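Local coordinates for protein shikimate dehydrogenase (Listeria monocytogenes, PDB 3TNL) that probably catalyses the reversible NADPH-linked reduction of 3-dehydroshikimate to shikimate on the chorismate pathway to aromatic amino acids, at residues E218-E223 / L246-D251; L257-V262 / T269-I274. All coordinates share one frame; numbering follows the deposited sequence.

Overall arrangement
From the N-terminal side, the chain reaches helix 217-226, which crosses from strand 208-213 at one border of the parallel sheet towards strand 229-232. After that strand a long loop returns to the helix; contact 1 joins it there, 22 residues, strand 229-232 among them, lying between its two segments. The chain then enters strand 258-261, turns, and lays helix 270-277 back along it; contact 2 closes this shorter loop over six residues, before strand 281-283. The contacts therefore follow one another in series, neither enclosing nor crossing the other. Their centres are about 13 Å apart, and L247 and A250 of the first pack on I274 of the second. Both reach NAD, through L246 and V262.

Contact 1: residues E218-E223 / L246-D251; sequences EQLRKE and LLPSAD. With NAD (nicotinamide-adenine-dinucleotide), chain H.
L220 and R221, on one flank of helix 217-226, meet the loop 246-251 by an apolar touch at P248 and a salt bridge at D251. Along the loop, L246 comes first and looks to the cofactor: its two methyls lie against the adenine, CD2 being 3.7 Å from C2A of NAD, a fitting job for a branched apolar side chain. L247, buried, reaches L271 of helix 270-277. The ring of P248 meets L220, its CD only 3.4 Å from L220 CD2, tighter than usual for two carbons; L220 also rests on F184 of strand 180-185. This helix forms the crossover of the Rossmann fold from strand 208-213 to strand 229-232, and the loop that follows strand 229-232 comes back to touch this helix. In the conformers given here, one of two each for S249 and R221, S249 places OG 2.7 Å from OD2 of D251, donating from above the carboxylate plane. D251 ends the series: R221 grips it end-on, with NH1 at 2.9 Å on the syn side and NH2 at 3.0 Å from above the carboxylate plane, both to that same OD2. The oxygen lies in the guanidinium plane, while the carboxylate is turned 77° to it. A bend at chi3 (-69°) swings the arginine's end toward the loop, and E218 OE1 joins the network at the guanidinium edge, a long 3.7 Å from R221 NE.

Contact 2: residues L257-V262 / T269-I274; sequences LIVSDV and TRLLEI. With NAD (nicotinamide-adenine-dinucleotide), chain H.
T269 OG1 donates a hydrogen bond to D261 OD1 at 2.8 Å, joining the start of helix 270-277 to the end of strand 258-261. The hydroxyl approaches 39° out of the carboxylate plane. Beside it the apolar side chains close up: V259 CG1 meets L271 CG at 3.8 Å, and L272 slides past V259 in the opposite direction, CD2 3.6 Å from V259 O and CD1 against D261 CB. Branched aliphatic residues suit this wholly buried seam, where strand 258-261 and helix residues 270-274 run nearly antiparallel (165°) in the beta-alpha-beta unit completed by strand 281-283. A threonine at the N-cap does double duty. With T269 chi1 at 54°, its OG1 sits between the backbone N and the carbonyl carbon, and T269 OG1 accepts from L272 N at 3.3 Å, almost in line. Farther out, N232 ND2 and V263 N both bond to D261 OD2, which, with T269 on OD1, should hold the carboxylate's rotation. Next along the chain, V262 O receives the nicotinamide amide N7N of NAD at 3.0 Å, and V262 CG2 touches the adjoining ribose. With three donors around it and a helix start close by, the buried D261 carboxylate is probably stabilised as an anion, while its pull on the threonine proton would favour the oxygen's role as helix cap.

Contact 1: residues E218-E223 / L246-D251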
ATOM      1  N   GLU B 218      31.091 -40.790   4.061  1.00 16.78           N
ATOM      2  CA  GLU B 218      30.735 -42.132   3.601  1.00 19.02           C
ATOM      3  C   GLU B 218      29.223 -42.323   3.582  1.00 17.40           C
ATOM      4  O   GLU B 218      28.723 -42.904   2.633  1.00 17.18           O
ATOM      5  CB  GLU B 218      31.514 -43.218   4.323  1.00 21.22           C
ATOM      6  CG  GLU B 218      33.005 -43.249   3.854  1.00 27.95           C
ATOM      7  CD  GLU B 218      33.208 -43.445   2.331  1.00 32.45           C
ATOM      8  OE1 GLU B 218      32.394 -44.110   1.622  1.00 32.14           O
ATOM      9  OE2 GLU B 218      34.235 -42.935   1.824  1.00 36.39           O
ATOM     10  N   GLN B 219      28.500 -41.775   4.550  1.00 16.13           N
ATOM     11  CA  GLN B 219      27.041 -41.856   4.486  1.00 15.70           C
ATOM     12  C   GLN B 219      26.507 -41.053   3.295  1.00 14.86           C
ATOM     13  O   GLN B 219      25.600 -41.484   2.579  1.00 15.83           O
ATOM     14  CB  GLN B 219      26.379 -41.378   5.754  1.00 16.88           C
ATOM     15  CG  GLN B 219      24.923 -41.710   5.789  1.00 15.86           C
ATOM     16  CD  GLN B 219      24.674 -43.188   6.098  1.00 18.12           C
ATOM     17  OE1 GLN B 219      25.243 -43.729   7.045  1.00 19.17           O
ATOM     18  NE2 GLN B 219      23.840 -43.838   5.311  1.00 17.40           N
ATOM     19  N   LEU B 220      27.082 -39.873   3.074  1.00 14.23           N
ATOM     20  CA  LEU B 220      26.682 -39.056   1.922  1.00 14.69           C
ATOM     21  C   LEU B 220      26.841 -39.797   0.570  1.00 15.49           C
ATOM     22  O   LEU B 220      25.989 -39.706  -0.297  1.00 16.05           O
ATOM     23  CB  LEU B 220      27.473 -37.732   1.937  1.00 15.59           C
ATOM     24  CG  LEU B 220      27.098 -36.705   0.857  1.00 14.00           C
ATOM     25  CD1 LEU B 220      25.659 -36.239   1.011  1.00 16.57           C
ATOM     26  CD2 LEU B 220      28.038 -35.537   0.905  1.00 16.93           C
ATOM     27  N   ARG B 221      27.931 -40.540   0.414  0.50 14.99           N
ATOM     28  CA  ARG B 221      28.155 -41.308  -0.810  0.50 13.00           C
ATOM     29  C   ARG B 221      26.987 -42.281  -1.028  0.50 13.92           C
ATOM     30  O   ARG B 221      26.441 -42.368  -2.116  0.50 15.23           O
ATOM     31  CB  ARG B 221      29.467 -42.083  -0.707  0.50 13.09           C
ATOM     32  CG  ARG B 221      29.869 -42.795  -1.982  0.50 11.68           C
ATOM     33  CD  ARG B 221      31.193 -43.531  -1.839  0.50 13.81           C
ATOM     34  NE  ARG B 221      32.269 -42.557  -1.727  0.50 14.04           N
ATOM     35  CZ  ARG B 221      32.741 -41.882  -2.774  0.50 12.41           C
ATOM     36  NH1 ARG B 221      33.708 -40.978  -2.620  0.50 21.86           N
ATOM     37  NH2 ARG B 221      32.241 -42.095  -3.970  0.50 16.60           N
ATOM     38  N   LYS B 222      26.611 -42.995   0.037  1.00 14.73           N
ATOM     39  CA  LYS B 222      25.516 -43.967  -0.056  1.00 14.79           C
ATOM     40  C   LYS B 222      24.232 -43.264  -0.436  1.00 14.99           C
ATOM     41  O   LYS B 222      23.540 -43.674  -1.389  1.00 15.79           O
ATOM     42  CB  LYS B 222      25.308 -44.740   1.234  1.00 15.09           C
ATOM     43  CG  LYS B 222      24.121 -45.718   1.160  1.00 17.37           C
ATOM     44  CD  LYS B 222      23.850 -46.367   2.528  1.00 15.55           C
ATOM     45  CE  LYS B 222      22.767 -47.431   2.452  1.00 16.65           C
ATOM     46  NZ  LYS B 222      21.337 -46.967   2.289  1.00 17.37           N
ATOM     47  N   GLU B 223      23.905 -42.209   0.312  1.00 14.68           N
ATOM     48  CA  GLU B 223      22.643 -41.526   0.062  1.00 14.90           C
ATOM     49  C   GLU B 223      22.530 -40.995  -1.375  1.00 13.74           C
ATOM     50  O   GLU B 223      21.502 -41.228  -2.067  1.00 14.48           O
ATOM     51  CB  GLU B 223      22.364 -40.448   1.121  1.00 14.54           C
ATOM     52  CG  GLU B 223      22.348 -40.962   2.558  1.00 13.93           C
ATOM     53  CD  GLU B 223      21.485 -42.165   2.727  1.00 14.83           C
ATOM     54  OE1 GLU B 223      20.331 -42.116   2.291  1.00 16.75           O
ATOM     55  OE2 GLU B 223      21.965 -43.180   3.294  1.00 18.06           O
ATOM     56  N   LEU B 246      29.779 -27.864  -0.671  1.00 15.28           N
ATOM     57  CA  LEU B 246      29.719 -28.901   0.364  1.00 15.97           C
ATOM     58  C   LEU B 246      29.916 -30.324  -0.210  1.00 16.44           C
ATOM     59  O   LEU B 246      29.991 -31.267   0.541  1.00 18.48           O
ATOM     60  CB  LEU B 246      28.403 -28.842   1.101  1.00 16.63           C
ATOM     61  CG  LEU B 246      28.176 -27.561   1.918  1.00 16.38           C
ATOM     62  CD1 LEU B 246      26.761 -27.546   2.510  1.00 15.63           C
ATOM     63  CD2 LEU B 246      29.274 -27.340   3.006  1.00 16.45           C
ATOM     64  N   LEU B 247      30.057 -30.484  -1.526  1.00 14.96           N
ATOM     65  CA  LEU B 247      30.235 -31.828  -2.111  1.00 16.94           C
ATOM     66  C   LEU B 247      31.677 -32.285  -1.879  1.00 17.60           C
ATOM     67  O   LEU B 247      32.607 -31.591  -2.323  1.00 17.76           O
ATOM     68  CB  LEU B 247      29.978 -31.810  -3.606  1.00 16.05           C
ATOM     69  CG  LEU B 247      30.141 -33.152  -4.332  1.00 16.75           C
ATOM     70  CD1 LEU B 247      29.043 -34.125  -3.893  1.00 18.21           C
ATOM     71  CD2 LEU B 247      30.135 -32.900  -5.845  1.00 17.77           C
ATOM     72  N   PRO B 248      31.880 -33.445  -1.225  1.00 17.40           N
ATOM     73  CA  PRO B 248      33.252 -33.858  -0.957  1.00 18.69           C
ATOM     74  C   PRO B 248      34.049 -34.353  -2.163  1.00 19.34           C
ATOM     75  O   PRO B 248      35.233 -34.096  -2.257  1.00 21.88           O
ATOM     76  CB  PRO B 248      33.082 -35.001   0.082  1.00 20.95           C
ATOM     77  CG  PRO B 248      31.797 -34.734   0.720  1.00 20.11           C
ATOM     78  CD  PRO B 248      30.930 -34.191  -0.367  1.00 18.87           C
ATOM     79  N   SER B 249      33.381 -35.073  -3.058  0.50 17.50           N
ATOM     80  CA  SER B 249      34.048 -35.721  -4.164  0.50 19.09           C
ATOM     81  C   SER B 249      33.151 -35.831  -5.388  0.50 17.25           C
ATOM     82  O   SER B 249      31.972 -36.210  -5.294  0.50 16.30           O
ATOM     83  CB  SER B 249      34.463 -37.119  -3.687  0.50 19.78           C
ATOM     84  OG  SER B 249      35.267 -37.774  -4.643  0.50 26.16           O
ATOM     85  N   ALA B 250      33.729 -35.517  -6.549  1.00 16.45           N
ATOM     86  CA  ALA B 250      33.012 -35.591  -7.812  1.00 16.79           C
ATOM     87  C   ALA B 250      32.508 -37.008  -8.085  1.00 16.42           C
ATOM     88  O   ALA B 250      31.437 -37.180  -8.703  1.00 16.70           O
ATOM     89  CB  ALA B 250      33.884 -35.067  -8.997  1.00 18.90           C
ATOM     90  N   ASP B 251      33.247 -38.017  -7.607  1.00 16.17           N
ATOM     91  CA  ASP B 251      32.883 -39.420  -7.856  1.00 17.22           C
ATOM     92  C   ASP B 251      31.680 -39.892  -7.035  1.00 16.70           C
ATOM     93  O   ASP B 251      31.249 -41.058  -7.159  1.00 17.93           O
ATOM     94  CB  ASP B 251      34.080 -40.358  -7.672  1.00 19.53           C
ATOM     95  CG  ASP B 251      34.541 -40.457  -6.235  1.00 21.14           C
ATOM     96  OD1 ASP B 251      35.597 -41.102  -6.003  1.00 29.45           O
ATOM     97  OD2 ASP B 251      33.885 -39.967  -5.302  1.00 20.40           O
TER
HETATM   98  PA  NAD H 292      18.715 -20.133   6.547  1.00 22.52           P
HETATM   99  O1A NAD H 292      19.572 -19.038   7.178  1.00 24.66           O
HETATM  100  O2A NAD H 292      17.300 -20.326   7.060  1.00 22.59           O
HETATM  101  O5B NAD H 292      19.547 -21.523   6.582  1.00 21.80           O
HETATM  102  C5B NAD H 292      20.936 -21.631   6.269  1.00 17.88           C
HETATM  103  C4B NAD H 292      21.293 -23.102   6.027  1.00 17.10           C
HETATM  104  O4B NAD H 292      22.621 -23.178   5.484  1.00 17.55           O
HETATM  105  C3B NAD H 292      21.393 -23.896   7.315  1.00 15.74           C
HETATM  106  O3B NAD H 292      21.046 -25.272   7.018  1.00 17.42           O
HETATM  107  C2B NAD H 292      22.852 -23.833   7.701  1.00 15.14           C
HETATM  108  O2B NAD H 292      23.283 -24.950   8.466  1.00 17.21           O
HETATM  109  C1B NAD H 292      23.514 -23.859   6.339  1.00 15.64           C
HETATM  110  N9A NAD H 292      24.850 -23.261   6.233  1.00 16.50           N
HETATM  111  C8A NAD H 292      25.113 -21.933   6.212  1.00 20.22           C
HETATM  112  N7A NAD H 292      26.437 -21.744   6.032  1.00 19.27           N
HETATM  113  C5A NAD H 292      27.053 -22.947   5.915  1.00 15.99           C
HETATM  114  C6A NAD H 292      28.336 -23.417   5.721  1.00 15.09           C
HETATM  115  N6A NAD H 292      29.354 -22.564   5.572  1.00 18.64           N
HETATM  116  N1A NAD H 292      28.564 -24.745   5.621  1.00 16.37           N
HETATM  117  C2A NAD H 292      27.549 -25.634   5.761  1.00 16.11           C
HETATM  118  N3A NAD H 292      26.266 -25.256   5.958  1.00 15.96           N
HETATM  119  C4A NAD H 292      25.976 -23.937   6.038  1.00 15.85           C
HETATM  120  O3  NAD H 292      18.718 -19.820   4.979  1.00 22.21           O
HETATM  121  PN  NAD H 292      17.537 -20.089   3.921  1.00 23.05           P
HETATM  122  O1N NAD H 292      16.511 -18.983   3.935  1.00 27.63           O
HETATM  123  O2N NAD H 292      17.090 -21.549   4.017  1.00 22.44           O
HETATM  124  O5D NAD H 292      18.273 -19.877   2.503  1.00 25.20           O
HETATM  125  C5D NAD H 292      19.313 -20.773   2.131  1.00 25.94           C
HETATM  126  C4D NAD H 292      19.571 -20.479   0.666  1.00 25.71           C
HETATM  127  O4D NAD H 292      18.349 -20.645  -0.074  1.00 30.32           O
HETATM  128  C3D NAD H 292      20.004 -19.037   0.455  1.00 30.50           C
HETATM  129  O3D NAD H 292      21.146 -19.030  -0.408  1.00 34.67           O
HETATM  130  C2D NAD H 292      18.811 -18.372  -0.209  1.00 31.18           C
HETATM  131  O2D NAD H 292      19.179 -17.248  -1.041  1.00 32.23           O
HETATM  132  C1D NAD H 292      18.203 -19.537  -0.980  1.00 30.00           C
HETATM  133  N1N NAD H 292      16.777 -19.435  -1.302  1.00 31.14           N
HETATM  134  C2N NAD H 292      16.381 -19.503  -2.587  1.00 30.79           C
HETATM  135  C3N NAD H 292      15.033 -19.429  -2.920  1.00 28.23           C
HETATM  136  C7N NAD H 292      14.564 -19.505  -4.337  1.00 31.70           C
HETATM  137  O7N NAD H 292      13.441 -19.050  -4.551  1.00 33.03           O
HETATM  138  N7N NAD H 292      15.341 -20.077  -5.281  1.00 23.40           N
HETATM  139  C4N NAD H 292      14.083 -19.278  -1.898  1.00 30.95           C
HETATM  140  C5N NAD H 292      14.517 -19.215  -0.577  1.00 30.35           C
HETATM  141  C6N NAD H 292      15.881 -19.291  -0.297  1.00 31.03           C

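Contact 2: residues L257-V262 / T269-I274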
ATOM      1  N   LEU B 257      22.068 -38.849 -12.272  1.00 16.97           N
ATOM      2  CA  LEU B 257      21.613 -38.056 -11.144  1.00 16.04           C
ATOM      3  C   LEU B 257      21.228 -36.631 -11.550  1.00 15.47           C
ATOM      4  O   LEU B 257      21.842 -36.061 -12.451  1.00 17.36           O
ATOM      5  CB  LEU B 257      22.771 -37.936 -10.138  1.00 16.19           C
ATOM      6  CG  LEU B 257      22.592 -37.112  -8.882  1.00 14.42           C
ATOM      7  CD1 LEU B 257      21.595 -37.751  -7.961  1.00 15.54           C
ATOM      8  CD2 LEU B 257      23.950 -36.976  -8.134  1.00 17.00           C
ATOM      9  N   ILE B 258      20.225 -36.079 -10.880  1.00 15.14           N
ATOM     10  CA  ILE B 258      19.840 -34.668 -11.032  1.00 15.95           C
ATOM     11  C   ILE B 258      20.486 -33.946  -9.887  1.00 14.85           C
ATOM     12  O   ILE B 258      20.314 -34.364  -8.724  1.00 14.71           O
ATOM     13  CB  ILE B 258      18.319 -34.482 -10.909  1.00 15.44           C
ATOM     14  CG1 ILE B 258      17.628 -35.281 -12.005  1.00 17.98           C
ATOM     15  CG2 ILE B 258      17.944 -32.996 -11.029  1.00 17.92           C
ATOM     16  CD1 ILE B 258      16.154 -35.583 -11.633  1.00 19.08           C
ATOM     17  N   VAL B 259      21.184 -32.843 -10.164  1.00 14.39           N
ATOM     18  CA  VAL B 259      21.760 -32.020  -9.086  1.00 13.95           C
ATOM     19  C   VAL B 259      21.064 -30.653  -9.150  1.00 14.61           C
ATOM     20  O   VAL B 259      21.020 -29.995 -10.200  1.00 14.55           O
ATOM     21  CB  VAL B 259      23.289 -31.899  -9.170  1.00 13.59           C
ATOM     22  CG1 VAL B 259      23.801 -31.021  -8.022  1.00 15.92           C
ATOM     23  CG2 VAL B 259      23.911 -33.300  -9.106  1.00 14.57           C
ATOM     24  N   SER B 260      20.510 -30.262  -8.017  1.00 14.07           N
ATOM     25  CA  SER B 260      19.699 -29.059  -7.893  1.00 15.08           C
ATOM     26  C   SER B 260      20.259 -28.093  -6.866  1.00 15.45           C
ATOM     27  O   SER B 260      20.790 -28.538  -5.857  1.00 14.45           O
ATOM     28  CB  SER B 260      18.291 -29.535  -7.478  1.00 18.45           C
ATOM     29  OG  SER B 260      17.533 -28.530  -6.840  1.00 18.01           O
ATOM     30  N   ASP B 261      20.205 -26.780  -7.133  1.00 14.06           N
ATOM     31  CA  ASP B 261      20.634 -25.793  -6.145  1.00 14.60           C
ATOM     32  C   ASP B 261      19.533 -24.769  -6.009  1.00 15.53           C
ATOM     33  O   ASP B 261      18.905 -24.406  -7.007  1.00 18.45           O
ATOM     34  CB  ASP B 261      21.961 -25.133  -6.592  1.00 16.26           C
ATOM     35  CG  ASP B 261      22.815 -24.667  -5.405  1.00 16.84           C
ATOM     36  OD1 ASP B 261      24.054 -24.931  -5.432  1.00 17.78           O
ATOM     37  OD2 ASP B 261      22.250 -24.124  -4.439  1.00 15.86           O
ATOM     38  N   VAL B 262      19.246 -24.364  -4.783  1.00 14.57           N
ATOM     39  CA  VAL B 262      18.289 -23.288  -4.530  1.00 14.16           C
ATOM     40  C   VAL B 262      18.903 -21.941  -4.936  1.00 15.07           C
ATOM     41  O   VAL B 262      18.195 -20.988  -5.210  1.00 15.60           O
ATOM     42  CB  VAL B 262      17.819 -23.240  -3.067  1.00 15.55           C
ATOM     43  CG1 VAL B 262      17.022 -24.507  -2.706  1.00 16.97           C
ATOM     44  CG2 VAL B 262      18.996 -22.966  -2.115  1.00 19.48           C
ATOM     45  N   THR B 269      26.358 -22.360  -9.457  1.00 15.11           N
ATOM     46  CA  THR B 269      27.218 -22.513  -8.299  1.00 13.98           C
ATOM     47  C   THR B 269      28.330 -23.511  -8.597  1.00 15.12           C
ATOM     48  O   THR B 269      28.296 -24.204  -9.620  1.00 13.56           O
ATOM     49  CB  THR B 269      26.500 -23.035  -7.097  1.00 13.72           C
ATOM     50  OG1 THR B 269      25.841 -24.261  -7.482  1.00 15.07           O
ATOM     51  CG2 THR B 269      25.478 -22.008  -6.563  1.00 14.60           C
ATOM     52  N   ARG B 270      29.352 -23.544  -7.739  1.00 14.28           N
ATOM     53  CA  ARG B 270      30.427 -24.517  -7.930  1.00 14.39           C
ATOM     54  C   ARG B 270      29.866 -25.928  -7.940  1.00 14.72           C
ATOM     55  O   ARG B 270      30.311 -26.757  -8.754  1.00 14.52           O
ATOM     56  CB  ARG B 270      31.554 -24.336  -6.905  1.00 14.79           C
ATOM     57  CG  ARG B 270      32.727 -25.286  -7.044  1.00 15.61           C
ATOM     58  CD  ARG B 270      33.405 -25.196  -8.397  1.00 17.06           C
ATOM     59  NE  ARG B 270      34.447 -26.210  -8.470  1.00 16.94           N
ATOM     60  CZ  ARG B 270      34.826 -26.845  -9.570  1.00 18.74           C
ATOM     61  NH1 ARG B 270      35.747 -27.806  -9.464  1.00 20.82           N
ATOM     62  NH2 ARG B 270      34.241 -26.623 -10.754  1.00 20.92           N
ATOM     63  N   LEU B 271      28.917 -26.234  -7.065  1.00 14.05           N
ATOM     64  CA  LEU B 271      28.254 -27.553  -7.100  1.00 13.14           C
ATOM     65  C   LEU B 271      27.704 -27.843  -8.508  1.00 12.71           C
ATOM     66  O   LEU B 271      27.898 -28.952  -8.992  1.00 12.97           O
ATOM     67  CB  LEU B 271      27.132 -27.605  -6.075  1.00 13.01           C
ATOM     68  CG  LEU B 271      26.240 -28.848  -6.097  1.00 12.97           C
ATOM     69  CD1 LEU B 271      27.060 -30.087  -5.785  1.00 13.96           C
ATOM     70  CD2 LEU B 271      25.092 -28.676  -5.101  1.00 14.22           C
ATOM     71  N   LEU B 272      26.928 -26.925  -9.085  1.00 14.69           N
ATOM     72  CA  LEU B 272      26.377 -27.172 -10.446  1.00 13.95           C
ATOM     73  C   LEU B 272      27.463 -27.338 -11.486  1.00 14.81           C
ATOM     74  O   LEU B 272      27.310 -28.156 -12.383  1.00 14.01           O
ATOM     75  CB  LEU B 272      25.316 -26.139 -10.823  1.00 14.31           C
ATOM     76  CG  LEU B 272      24.105 -26.086  -9.863  1.00 13.23           C
ATOM     77  CD1 LEU B 272      23.051 -25.086 -10.422  1.00 18.51           C
ATOM     78  CD2 LEU B 272      23.458 -27.456  -9.693  1.00 15.82           C
ATOM     79  N   GLU B 273      28.566 -26.601 -11.369  1.00 13.48           N
ATOM     80  CA  GLU B 273      29.669 -26.791 -12.305  1.00 14.46           C
ATOM     81  C   GLU B 273      30.198 -28.235 -12.200  1.00 14.17           C
ATOM     82  O   GLU B 273      30.431 -28.883 -13.214  1.00 14.78           O
ATOM     83  CB  GLU B 273      30.837 -25.827 -12.014  1.00 15.68           C
ATOM     84  CG  GLU B 273      30.624 -24.374 -12.217  1.00 18.88           C
ATOM     85  CD  GLU B 273      31.896 -23.556 -11.977  1.00 25.10           C
ATOM     86  OE1 GLU B 273      32.961 -24.174 -11.695  1.00 26.45           O
ATOM     87  OE2 GLU B 273      31.843 -22.300 -12.156  1.00 26.22           O
ATOM     88  N   ILE B 274      30.453 -28.718 -10.999  1.00 13.44           N
ATOM     89  CA  ILE B 274      30.968 -30.056 -10.798  1.00 12.22           C
ATOM     90  C   ILE B 274      29.973 -31.062 -11.340  1.00 12.76           C
ATOM     91  O   ILE B 274      30.348 -32.029 -12.011  1.00 14.15           O
ATOM     92  CB  ILE B 274      31.283 -30.337  -9.312  1.00 12.43           C
ATOM     93  CG1 ILE B 274      32.398 -29.413  -8.834  1.00 14.08           C
ATOM     94  CG2 ILE B 274      31.710 -31.791  -9.168  1.00 13.90           C
ATOM     95  CD1 ILE B 274      32.534 -29.356  -7.283  1.00 15.54           C
TER
HETATM   96  PA  NAD H 292      18.715 -20.133   6.547  1.00 22.52           P
HETATM   97  O1A NAD H 292      19.572 -19.038   7.178  1.00 24.66           O
HETATM   98  O2A NAD H 292      17.300 -20.326   7.060  1.00 22.59           O
HETATM   99  O5B NAD H 292      19.547 -21.523   6.582  1.00 21.80           O
HETATM  100  C5B NAD H 292      20.936 -21.631   6.269  1.00 17.88           C
HETATM  101  C4B NAD H 292      21.293 -23.102   6.027  1.00 17.10           C
HETATM  102  O4B NAD H 292      22.621 -23.178   5.484  1.00 17.55           O
HETATM  103  C3B NAD H 292      21.393 -23.896   7.315  1.00 15.74           C
HETATM  104  O3B NAD H 292      21.046 -25.272   7.018  1.00 17.42           O
HETATM  105  C2B NAD H 292      22.852 -23.833   7.701  1.00 15.14           C
HETATM  106  O2B NAD H 292      23.283 -24.950   8.466  1.00 17.21           O
HETATM  107  C1B NAD H 292      23.514 -23.859   6.339  1.00 15.64           C
HETATM  108  N9A NAD H 292      24.850 -23.261   6.233  1.00 16.50           N
HETATM  109  C8A NAD H 292      25.113 -21.933   6.212  1.00 20.22           C
HETATM  110  N7A NAD H 292      26.437 -21.744   6.032  1.00 19.27           N
HETATM  111  C5A NAD H 292      27.053 -22.947   5.915  1.00 15.99           C
HETATM  112  C6A NAD H 292      28.336 -23.417   5.721  1.00 15.09           C
HETATM  113  N6A NAD H 292      29.354 -22.564   5.572  1.00 18.64           N
HETATM  114  N1A NAD H 292      28.564 -24.745   5.621  1.00 16.37           N
HETATM  115  C2A NAD H 292      27.549 -25.634   5.761  1.00 16.11           C
HETATM  116  N3A NAD H 292      26.266 -25.256   5.958  1.00 15.96           N
HETATM  117  C4A NAD H 292      25.976 -23.937   6.038  1.00 15.85           C
HETATM  118  O3  NAD H 292      18.718 -19.820   4.979  1.00 22.21           O
HETATM  119  PN  NAD H 292      17.537 -20.089   3.921  1.00 23.05           P
HETATM  120  O1N NAD H 292      16.511 -18.983   3.935  1.00 27.63           O
HETATM  121  O2N NAD H 292      17.090 -21.549   4.017  1.00 22.44           O
HETATM  122  O5D NAD H 292      18.273 -19.877   2.503  1.00 25.20           O
HETATM  123  C5D NAD H 292      19.313 -20.773   2.131  1.00 25.94           C
HETATM  124  C4D NAD H 292      19.571 -20.479   0.666  1.00 25.71           C
HETATM  125  O4D NAD H 292      18.349 -20.645  -0.074  1.00 30.32           O
HETATM  126  C3D NAD H 292      20.004 -19.037   0.455  1.00 30.50           C
HETATM  127  O3D NAD H 292      21.146 -19.030  -0.408  1.00 34.67           O
HETATM  128  C2D NAD H 292      18.811 -18.372  -0.209  1.00 31.18           C
HETATM  129  O2D NAD H 292      19.179 -17.248  -1.041  1.00 32.23           O
HETATM  130  C1D NAD H 292      18.203 -19.537  -0.980  1.00 30.00           C
HETATM  131  N1N NAD H 292      16.777 -19.435  -1.302  1.00 31.14           N
HETATM  132  C2N NAD H 292      16.381 -19.503  -2.587  1.00 30.79           C
HETATM  133  C3N NAD H 292      15.033 -19.429  -2.920  1.00 28.23           C
HETATM  134  C7N NAD H 292      14.564 -19.505  -4.337  1.00 31.70           C
HETATM  135  O7N NAD H 292      13.441 -19.050  -4.551  1.00 33.03           O
HETATM  136  N7N NAD H 292      15.341 -20.077  -5.281  1.00 23.40           N
HETATM  137  C4N NAD H 292      14.083 -19.278  -1.898  1.00 30.95           C
HETATM  138  C5N NAD H 292      14.517 -19.215  -0.577  1.00 30.35           C
HETATM  139  C6N NAD H 292      15.881 -19.291  -0.297  1.00 31.03           C